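Local coordinates for matrix protein VP40 (Lake Victoria marburgvirus, PDB 5B0V), which drives the assembly and budding of Marburg virus particles as the viral matrix protein, interacting with the plasma membrane, the nucleocapsid and host proteins of the multivesicular body pathway, at residues 101-106 with 145-150; 204-209 with 308-313; 216-221 with 285-290. One frame throughout, in Å; residues are numbered along the deposited sequence.

Interaction 1 (101-106 with 145-150); sequences GIMSNF and PAHPLR
His147, whose ring meets Met103 across the contact, is held at both of its nitrogens. ND1 accepts the backbone N-H of Leu149 (Leu149 N to His147 ND1 3.1 Å), with the donor practically in the ring plane, and NE2 is hydrogen-bonded to Thr113 OG1 of helix 110-119. With ND1 acting as acceptor, a neutral ring would probably carry its proton on NE2. Both bonds hold the imidazole against rotation, and its CE1 faces Met103, a selenomethionine in this crystal, whose SE approaches to 3.7 Å from CE1. The selenium comes in obliquely to the ring, the two side chains crossing at about a right angle. Met103 gets there by turning CG anti to its backbone N (chi1 -161°), running on extended and bending only at chi3. On the way it rubs along the Pro148 ring, with Met103 SE 3.9 Å from Pro148 CG. Further back along the strand, Leu149 CD2 lies 3.7 Å from Gly101 CA, reaching the backbone where the glycine has no side chain to intervene. Leu149 also touches Thr113 and Leu117, so it fills the angle between strand and helix. No hydrogen bond joins the two segments directly. The arrangement is that of a loop laid over the end of strand 91-104, outermost in its four-stranded sheet within this chain, with Leu149 at the N-cap position, just before helix 150-154.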
loop_
_atom_site.group_PDB
_atom_site.type_symbol
_atom_site.label_atom_id
_atom_site.label_comp_id
_atom_site.label_asym_id
_atom_site.label_seq_id
_atom_site.Cartn_x
_atom_site.Cartn_y
_atom_site.Cartn_z
ATOM N N GLY A 101 7.828 -13.642 3.446
ATOM C CA GLY A 101 7.385 -14.164 4.716
ATOM C C GLY A 101 5.899 -14.365 4.858
ATOM O O GLY A 101 5.090 -13.844 4.088
ATOM N N ILE A 102 5.549 -15.104 5.896
ATOM C CA ILE A 102 4.175 -15.256 6.316
ATOM C C ILE A 102 3.998 -14.617 7.680
ATOM O O ILE A 102 4.767 -14.884 8.568
ATOM C CB ILE A 102 3.836 -16.732 6.398
ATOM C CG1 ILE A 102 3.964 -17.332 5.003
ATOM C CG2 ILE A 102 2.448 -16.917 6.987
ATOM C CD1 ILE A 102 3.663 -18.794 4.960
HETATM N N MSE A 103 2.969 -13.799 7.855
HETATM C CA MSE A 103 2.733 -13.096 9.127
HETATM C C MSE A 103 1.282 -13.130 9.515
HETATM O O MSE A 103 0.389 -13.104 8.678
HETATM C CB MSE A 103 3.127 -11.628 9.000
HETATM C CG MSE A 103 3.352 -10.925 10.339
HETATM SE SE MSE A 103 3.644 -9.015 9.959
HETATM C CE MSE A 103 1.765 -8.707 9.483
ATOM N N SER A 104 1.044 -13.219 10.813
ATOM C CA SER A 104 -0.306 -13.095 11.334
ATOM C C SER A 104 -0.500 -11.679 11.891
ATOM O O SER A 104 0.443 -11.033 12.366
ATOM C CB SER A 104 -0.554 -14.149 12.409
ATOM O OG SER A 104 0.414 -14.028 13.442
ATOM N N ASN A 105 -1.730 -11.204 11.836
ATOM C CA ASN A 105 -2.012 -9.837 12.228
ATOM C C ASN A 105 -1.524 -9.444 13.623
ATOM O O ASN A 105 -1.120 -8.307 13.831
ATOM C CB ASN A 105 -3.497 -9.541 12.061
ATOM C CG ASN A 105 -3.909 -9.462 10.601
ATOM O OD1 ASN A 105 -3.070 -9.401 9.708
ATOM N ND2 ASN A 105 -5.198 -9.501 10.353
ATOM N N PHE A 106 -1.496 -10.372 14.573
ATOM C CA PHE A 106 -1.031 -10.007 15.931
ATOM C C PHE A 106 0.469 -9.725 16.010
ATOM O O PHE A 106 0.906 -9.098 16.952
ATOM C CB PHE A 106 -1.413 -11.049 16.978
ATOM C CG PHE A 106 -0.631 -12.316 16.876
ATOM C CD1 PHE A 106 0.688 -12.401 17.360
ATOM C CD2 PHE A 106 -1.207 -13.449 16.308
ATOM C CE1 PHE A 106 1.409 -13.592 17.246
ATOM C CE2 PHE A 106 -0.490 -14.645 16.202
ATOM C CZ PHE A 106 0.820 -14.712 16.662
ATOM N N PRO A 145 12.416 -1.761 13.257
ATOM C CA PRO A 145 12.938 -2.724 14.172
ATOM C C PRO A 145 11.939 -3.804 14.497
ATOM O O PRO A 145 10.735 -3.575 14.484
ATOM C CB PRO A 145 13.223 -1.891 15.422
ATOM C CG PRO A 145 12.504 -0.601 15.226
ATOM C CD PRO A 145 12.524 -0.386 13.764
ATOM N N ALA A 146 12.456 -4.981 14.811
ATOM C CA ALA A 146 11.629 -6.016 15.385
ATOM C C ALA A 146 10.573 -6.506 14.427
ATOM O O ALA A 146 9.775 -7.352 14.798
ATOM C CB ALA A 146 10.947 -5.493 16.639
ATOM N N HIS A 147 10.547 -6.005 13.196
ATOM C CA HIS A 147 9.476 -6.398 12.313
ATOM C C HIS A 147 9.638 -7.842 11.885
ATOM O O HIS A 147 10.718 -8.238 11.499
ATOM C CB HIS A 147 9.380 -5.515 11.081
ATOM C CG HIS A 147 8.044 -5.618 10.433
ATOM N ND1 HIS A 147 7.624 -6.756 9.785
ATOM C CD2 HIS A 147 6.983 -4.784 10.444
ATOM C CE1 HIS A 147 6.381 -6.605 9.377
ATOM N NE2 HIS A 147 5.973 -5.408 9.752
ATOM N N PRO A 148 8.561 -8.629 11.960
ATOM C CA PRO A 148 8.599 -10.048 11.589
ATOM C C PRO A 148 9.210 -10.322 10.226
ATOM O O PRO A 148 10.002 -11.229 10.110
ATOM C CB PRO A 148 7.127 -10.468 11.586
ATOM C CG PRO A 148 6.483 -9.537 12.519
ATOM C CD PRO A 148 7.272 -8.253 12.546
ATOM N N LEU A 149 8.799 -9.584 9.214
ATOM C CA LEU A 149 9.340 -9.725 7.861
ATOM C C LEU A 149 10.722 -9.099 7.725
ATOM O O LEU A 149 10.936 -7.916 8.053
ATOM C CB LEU A 149 8.408 -9.081 6.835
ATOM C CG LEU A 149 6.961 -9.557 6.865
ATOM C CD1 LEU A 149 6.138 -8.725 5.906
ATOM C CD2 LEU A 149 6.838 -11.027 6.533
ATOM N N ARG A 150 11.650 -9.892 7.205
ATOM C CA ARG A 150 13.030 -9.439 7.114
ATOM C C ARG A 150 13.159 -8.150 6.278
ATOM O O ARG A 150 13.892 -7.241 6.661
ATOM C CB ARG A 150 13.935 -10.538 6.539
ATOM C CG ARG A 150 15.396 -10.164 6.631
ATOM C CD ARG A 150 16.321 -11.137 5.926
ATOM N NE ARG A 150 17.572 -10.460 5.573
ATOM C CZ ARG A 150 18.583 -10.231 6.410
ATOM N NH1 ARG A 150 18.526 -10.632 7.671
ATOM N NH2 ARG A 150 19.661 -9.575 5.990
#

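Interaction 2 (204-209 with 308-313); sequences TMHPAV and AYANPT
The aromatic ring of Tyr309 is overlaid on one face by the side chain of Met205, a selenomethionine in this crystal. Met205 CG stands over the face, 3.8 Å from the ring centroid in a CH-pi contact, offset toward the rim. SE follows it over the same ring, 4.2 Å from the centroid and only 19° off the normal, a Met-aromatic contact in which selenium takes the part of sulfur. The chain is directed there by a first torsion that puts CG beside the backbone N (chi1 -74°), and a bend at chi3 brings the terminal methyl back toward Ala308. Next along the strands, His206 and Ala308 form an antiparallel hydrogen-bonded pair: His206 N donates to Ala308 O at 2.7 Å, and Ala308 N returns a bond to His206 O at 2.9 Å. On the sheet face carrying the His206 and Ala308 side chains, Ala308 CB packs on Ala208 CB at 3.9 Å. Farther out, Lys199 of helix 197-201 touches both His206 and Ala310, and Asn311 ND2 is hydrogen-bonded to Gly202 O, tying the tail after strand 304-309 to the loop leading into strand 205-210. Two backbone bonds thus set the alignment of the strands, while dispersion, probably with a weak electrostatic component, between selenium and the π face closes the surface side of the contact.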
loop_
_atom_site.group_PDB
_atom_site.type_symbol
_atom_site.label_atom_id
_atom_site.label_comp_id
_atom_site.label_asym_id
_atom_site.label_seq_id
_atom_site.Cartn_x
_atom_site.Cartn_y
_atom_site.Cartn_z
ATOM N N THR A 204 13.328 -20.561 21.572
ATOM C CA THR A 204 13.404 -21.991 21.658
ATOM C C THR A 204 13.425 -22.513 20.248
ATOM O O THR A 204 12.922 -21.848 19.344
ATOM C CB THR A 204 12.166 -22.552 22.359
ATOM O OG1 THR A 204 11.872 -21.729 23.480
ATOM C CG2 THR A 204 12.406 -24.004 22.829
HETATM N N MSE A 205 14.005 -23.703 20.081
HETATM C CA MSE A 205 14.085 -24.380 18.776
HETATM C C MSE A 205 13.152 -25.552 18.767
HETATM O O MSE A 205 12.862 -26.107 19.814
HETATM C CB MSE A 205 15.532 -24.793 18.544
HETATM C CG MSE A 205 16.311 -23.535 18.202
HETATM SE SE MSE A 205 18.186 -23.884 17.823
HETATM C CE MSE A 205 18.109 -23.874 15.854
ATOM N N HIS A 206 12.606 -25.905 17.613
ATOM C CA HIS A 206 11.606 -26.971 17.578
ATOM C C HIS A 206 11.751 -27.823 16.367
ATOM O O HIS A 206 12.348 -27.403 15.395
ATOM C CB HIS A 206 10.195 -26.412 17.601
ATOM C CG HIS A 206 10.022 -25.344 18.617
ATOM N ND1 HIS A 206 9.434 -25.567 19.839
ATOM C CD2 HIS A 206 10.432 -24.054 18.624
ATOM C CE1 HIS A 206 9.453 -24.448 20.543
ATOM N NE2 HIS A 206 10.060 -23.516 19.832
ATOM N N PRO A 207 11.179 -29.022 16.420
ATOM C CA PRO A 207 11.264 -29.882 15.275
ATOM C C PRO A 207 10.733 -29.185 14.055
ATOM O O PRO A 207 9.658 -28.586 14.092
ATOM C CB PRO A 207 10.365 -31.048 15.663
ATOM C CG PRO A 207 10.450 -31.102 17.135
ATOM C CD PRO A 207 10.555 -29.687 17.571
ATOM N N ALA A 208 11.507 -29.251 12.987
ATOM C CA ALA A 208 11.138 -28.648 11.722
ATOM C C ALA A 208 11.601 -29.527 10.587
ATOM O O ALA A 208 12.543 -30.325 10.756
ATOM C CB ALA A 208 11.799 -27.310 11.600
ATOM N N VAL A 209 10.950 -29.377 9.429
ATOM C CA VAL A 209 11.313 -30.135 8.221
ATOM C C VAL A 209 11.940 -29.208 7.213
ATOM O O VAL A 209 11.344 -28.219 6.848
ATOM C CB VAL A 209 10.054 -30.800 7.599
ATOM C CG1 VAL A 209 10.100 -30.887 6.079
ATOM C CG2 VAL A 209 9.840 -32.186 8.179
ATOM N N ALA A 308 14.588 -25.876 14.438
ATOM C CA ALA A 308 14.673 -24.493 14.002
ATOM C C ALA A 308 13.958 -23.584 14.979
ATOM O O ALA A 308 13.086 -24.026 15.735
ATOM C CB ALA A 308 14.083 -24.346 12.625
ATOM N N TYR A 309 14.352 -22.314 14.971
ATOM C CA TYR A 309 13.621 -21.285 15.684
ATOM C C TYR A 309 12.297 -21.053 15.008
ATOM O O TYR A 309 12.196 -21.069 13.777
ATOM C CB TYR A 309 14.373 -19.968 15.672
ATOM C CG TYR A 309 15.634 -19.963 16.503
ATOM C CD1 TYR A 309 15.569 -20.002 17.900
ATOM C CD2 TYR A 309 16.885 -19.878 15.900
ATOM C CE1 TYR A 309 16.710 -19.967 18.655
ATOM C CE2 TYR A 309 18.033 -19.839 16.656
ATOM C CZ TYR A 309 17.937 -19.890 18.027
ATOM O OH TYR A 309 19.084 -19.884 18.774
ATOM N N ALA A 310 11.270 -20.825 15.811
ATOM C CA ALA A 310 9.988 -20.366 15.290
ATOM C C ALA A 310 10.006 -18.856 15.153
ATOM O O ALA A 310 9.410 -18.296 14.260
ATOM C CB ALA A 310 8.880 -20.818 16.208
ATOM N N ASN A 311 10.705 -18.205 16.056
ATOM C CA ASN A 311 10.804 -16.766 16.072
ATOM C C ASN A 311 11.472 -16.283 14.810
ATOM O O ASN A 311 12.665 -16.523 14.644
ATOM C CB ASN A 311 11.596 -16.334 17.313
ATOM C CG ASN A 311 11.779 -14.841 17.407
ATOM O OD1 ASN A 311 11.882 -14.147 16.396
ATOM N ND2 ASN A 311 11.819 -14.329 18.636
ATOM N N PRO A 312 10.711 -15.561 13.936
ATOM C CA PRO A 312 11.171 -15.159 12.613
ATOM C C PRO A 312 12.303 -14.134 12.635
ATOM O O PRO A 312 13.023 -13.995 11.649
ATOM C CB PRO A 312 9.917 -14.563 11.975
ATOM C CG PRO A 312 9.165 -13.985 13.104
ATOM C CD PRO A 312 9.386 -14.969 14.229
ATOM N N THR A 313 12.474 -13.448 13.758
ATOM C CA THR A 313 13.587 -12.525 13.941
ATOM C C THR A 313 14.932 -13.320 14.061
ATOM O O THR A 313 16.004 -12.738 13.961
ATOM C CB THR A 313 13.305 -11.545 15.128
ATOM O OG1 THR A 313 13.120 -12.285 16.327
ATOM C CG2 THR A 313 12.028 -10.723 14.885
#

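Interaction 3 (216-221 with 285-290); sequences PPIVLP and PVVYFQ
Ile218 projects from its strand like a fork whose two branches settle on different residues of strand 286-290. The longer branch ends in CD1, which lies over one face of the Phe289 ring, 3.9 Å from the centroid, and is shifted toward the rim, near CG and CD1, with Ile218 CD1 to Phe289 CD1 at 3.6 Å. This is a CH-pi contact, 23° off the ring normal. The shorter branch abuts Val287, with Ile218 CG2 3.8 Å from Val287 CG2. Phe289 holds CG between its backbone N and carbonyl carbon (chi1 69°), which carries the ring up beside Ile218, and CD1 of Ile218 meets it on a face. Val287 in turn raises its other methyl, CG1, to 4.0 Å from Val219 O, so the valine fits between the Ile218 side chain and the Val219 carbonyl. The shape continues more loosely at the far end, where Pro221 CG faces Pro285 CB at 4.5 Å. Residues 218-221 and 285-289 run in nearly opposite directions, 163° apart, without a hydrogen bond between the segments; each pairs through its backbone with another strand, Ile218 with Val209 and Val287 with Ile263. Two small sheets therefore meet here by their side chains, as in a β-sandwich. The interface is wholly apolar in its side chains, which suggests that cohesion comes mainly from hydrophobic burial and dispersion.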
loop_
_atom_site.group_PDB
_atom_site.type_symbol
_atom_site.label_atom_id
_atom_site.label_comp_id
_atom_site.label_asym_id
_atom_site.label_seq_id
_atom_site.Cartn_x
_atom_site.Cartn_y
_atom_site.Cartn_z
ATOM N N PRO A 216 13.755 -21.931 3.970
ATOM C CA PRO A 216 13.895 -22.144 5.412
ATOM C C PRO A 216 13.077 -23.348 5.868
ATOM O O PRO A 216 12.100 -23.713 5.217
ATOM C CB PRO A 216 13.378 -20.844 6.014
ATOM C CG PRO A 216 12.380 -20.327 5.016
ATOM C CD PRO A 216 12.761 -20.874 3.653
ATOM N N PRO A 217 13.500 -23.993 6.963
ATOM C CA PRO A 217 12.752 -25.144 7.433
ATOM C C PRO A 217 11.388 -24.761 8.011
ATOM O O PRO A 217 11.183 -23.648 8.506
ATOM C CB PRO A 217 13.653 -25.767 8.504
ATOM C CG PRO A 217 14.716 -24.767 8.799
ATOM C CD PRO A 217 14.491 -23.545 7.955
ATOM N N ILE A 218 10.473 -25.708 7.906
ATOM C CA ILE A 218 9.089 -25.537 8.254
ATOM C C ILE A 218 8.906 -26.132 9.630
ATOM O O ILE A 218 8.945 -27.331 9.792
ATOM C CB ILE A 218 8.205 -26.311 7.280
ATOM C CG1 ILE A 218 8.584 -25.932 5.832
ATOM C CG2 ILE A 218 6.731 -26.079 7.607
ATOM C CD1 ILE A 218 8.101 -26.847 4.725
ATOM N N VAL A 219 8.732 -25.288 10.627
ATOM C CA VAL A 219 8.448 -25.752 11.963
ATOM C C VAL A 219 7.091 -26.452 11.985
ATOM O O VAL A 219 6.124 -26.010 11.378
ATOM C CB VAL A 219 8.436 -24.598 12.966
ATOM C CG1 VAL A 219 8.024 -25.096 14.352
ATOM C CG2 VAL A 219 9.811 -23.957 13.015
ATOM N N LEU A 220 7.042 -27.541 12.728
ATOM C CA LEU A 220 5.899 -28.414 12.762
ATOM C C LEU A 220 5.167 -28.329 14.074
ATOM O O LEU A 220 5.755 -27.991 15.111
ATOM C CB LEU A 220 6.395 -29.840 12.566
ATOM C CG LEU A 220 7.081 -30.171 11.247
ATOM C CD1 LEU A 220 7.634 -31.586 11.284
ATOM C CD2 LEU A 220 6.105 -30.034 10.098
ATOM N N PRO A 221 3.887 -28.695 14.056
ATOM C CA PRO A 221 3.205 -28.851 15.313
ATOM C C PRO A 221 3.881 -29.899 16.205
ATOM O O PRO A 221 4.701 -30.707 15.755
ATOM C CB PRO A 221 1.818 -29.363 14.917
ATOM C CG PRO A 221 1.732 -29.257 13.450
ATOM C CD PRO A 221 3.131 -29.298 12.955
ATOM N N PRO A 285 -4.055 -31.246 10.851
ATOM C CA PRO A 285 -2.892 -30.402 10.893
ATOM C C PRO A 285 -2.301 -30.203 9.489
ATOM O O PRO A 285 -2.099 -31.168 8.754
ATOM C CB PRO A 285 -1.965 -31.178 11.820
ATOM C CG PRO A 285 -2.351 -32.610 11.651
ATOM C CD PRO A 285 -3.721 -32.667 11.082
ATOM N N VAL A 286 -2.083 -28.944 9.108
ATOM C CA VAL A 286 -1.540 -28.622 7.801
ATOM C C VAL A 286 -0.612 -27.413 7.891
ATOM O O VAL A 286 -0.979 -26.424 8.493
ATOM C CB VAL A 286 -2.669 -28.305 6.816
ATOM C CG1 VAL A 286 -2.095 -27.956 5.437
ATOM C CG2 VAL A 286 -3.657 -29.464 6.722
ATOM N N VAL A 287 0.566 -27.483 7.265
ATOM C CA VAL A 287 1.468 -26.330 7.208
ATOM C C VAL A 287 1.620 -25.760 5.835
ATOM O O VAL A 287 1.818 -26.457 4.882
ATOM C CB VAL A 287 2.877 -26.633 7.670
ATOM C CG1 VAL A 287 2.897 -26.760 9.163
ATOM C CG2 VAL A 287 3.393 -27.897 7.038
ATOM N N TYR A 288 1.547 -24.450 5.766
ATOM C CA TYR A 288 1.722 -23.756 4.533
ATOM C C TYR A 288 3.113 -23.201 4.516
ATOM O O TYR A 288 3.676 -22.899 5.545
ATOM C CB TYR A 288 0.689 -22.633 4.413
ATOM C CG TYR A 288 -0.678 -23.171 4.118
ATOM C CD1 TYR A 288 -1.481 -23.632 5.125
ATOM C CD2 TYR A 288 -1.142 -23.245 2.839
ATOM C CE1 TYR A 288 -2.731 -24.133 4.871
ATOM C CE2 TYR A 288 -2.391 -23.754 2.570
ATOM C CZ TYR A 288 -3.177 -24.206 3.593
ATOM O OH TYR A 288 -4.439 -24.684 3.307
ATOM N N PHE A 289 3.678 -23.081 3.339
ATOM C CA PHE A 289 4.970 -22.454 3.221
ATOM C C PHE A 289 5.066 -21.811 1.841
ATOM O O PHE A 289 4.250 -22.062 0.954
ATOM C CB PHE A 289 6.107 -23.479 3.488
ATOM C CG PHE A 289 6.268 -24.535 2.420
ATOM C CD1 PHE A 289 5.515 -25.701 2.455
ATOM C CD2 PHE A 289 7.181 -24.375 1.409
ATOM C CE1 PHE A 289 5.664 -26.683 1.489
ATOM C CE2 PHE A 289 7.334 -25.342 0.444
ATOM C CZ PHE A 289 6.578 -26.492 0.478
ATOM N N GLN A 290 6.059 -20.964 1.683
ATOM C CA GLN A 290 6.206 -20.209 0.466
ATOM C C GLN A 290 7.371 -20.721 -0.337
ATOM O O GLN A 290 8.447 -20.978 0.214
ATOM C CB GLN A 290 6.505 -18.760 0.785
ATOM C CG GLN A 290 5.539 -18.084 1.718
ATOM C CD GLN A 290 5.757 -16.606 1.649
ATOM O OE1 GLN A 290 6.645 -16.075 2.320
ATOM N NE2 GLN A 290 5.000 -15.931 0.765
#

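In the fold
Along the chain, interaction 1 is complete before the others begin, while interaction 3 falls within the span bracketed by interaction 2. Interactions 2 and 3, with centres about 10 Å apart, share a three-stranded antiparallel sheet in which strand 205-210 lies between 218-219 and 304-309; interaction 3 packs this sheet on the one containing strand 286-290. Interaction 1, about 15 to 16 Å from both, lays the loop 145-150 on strand 91-104 of the four-stranded sheet. Gln290 lies beside Gly101 and Ile102, and Pro312 against Pro148, so these contacts lie where the N-terminal domain of VP40, with interaction 1, meets the C-terminal domain, with interactions 2 and 3.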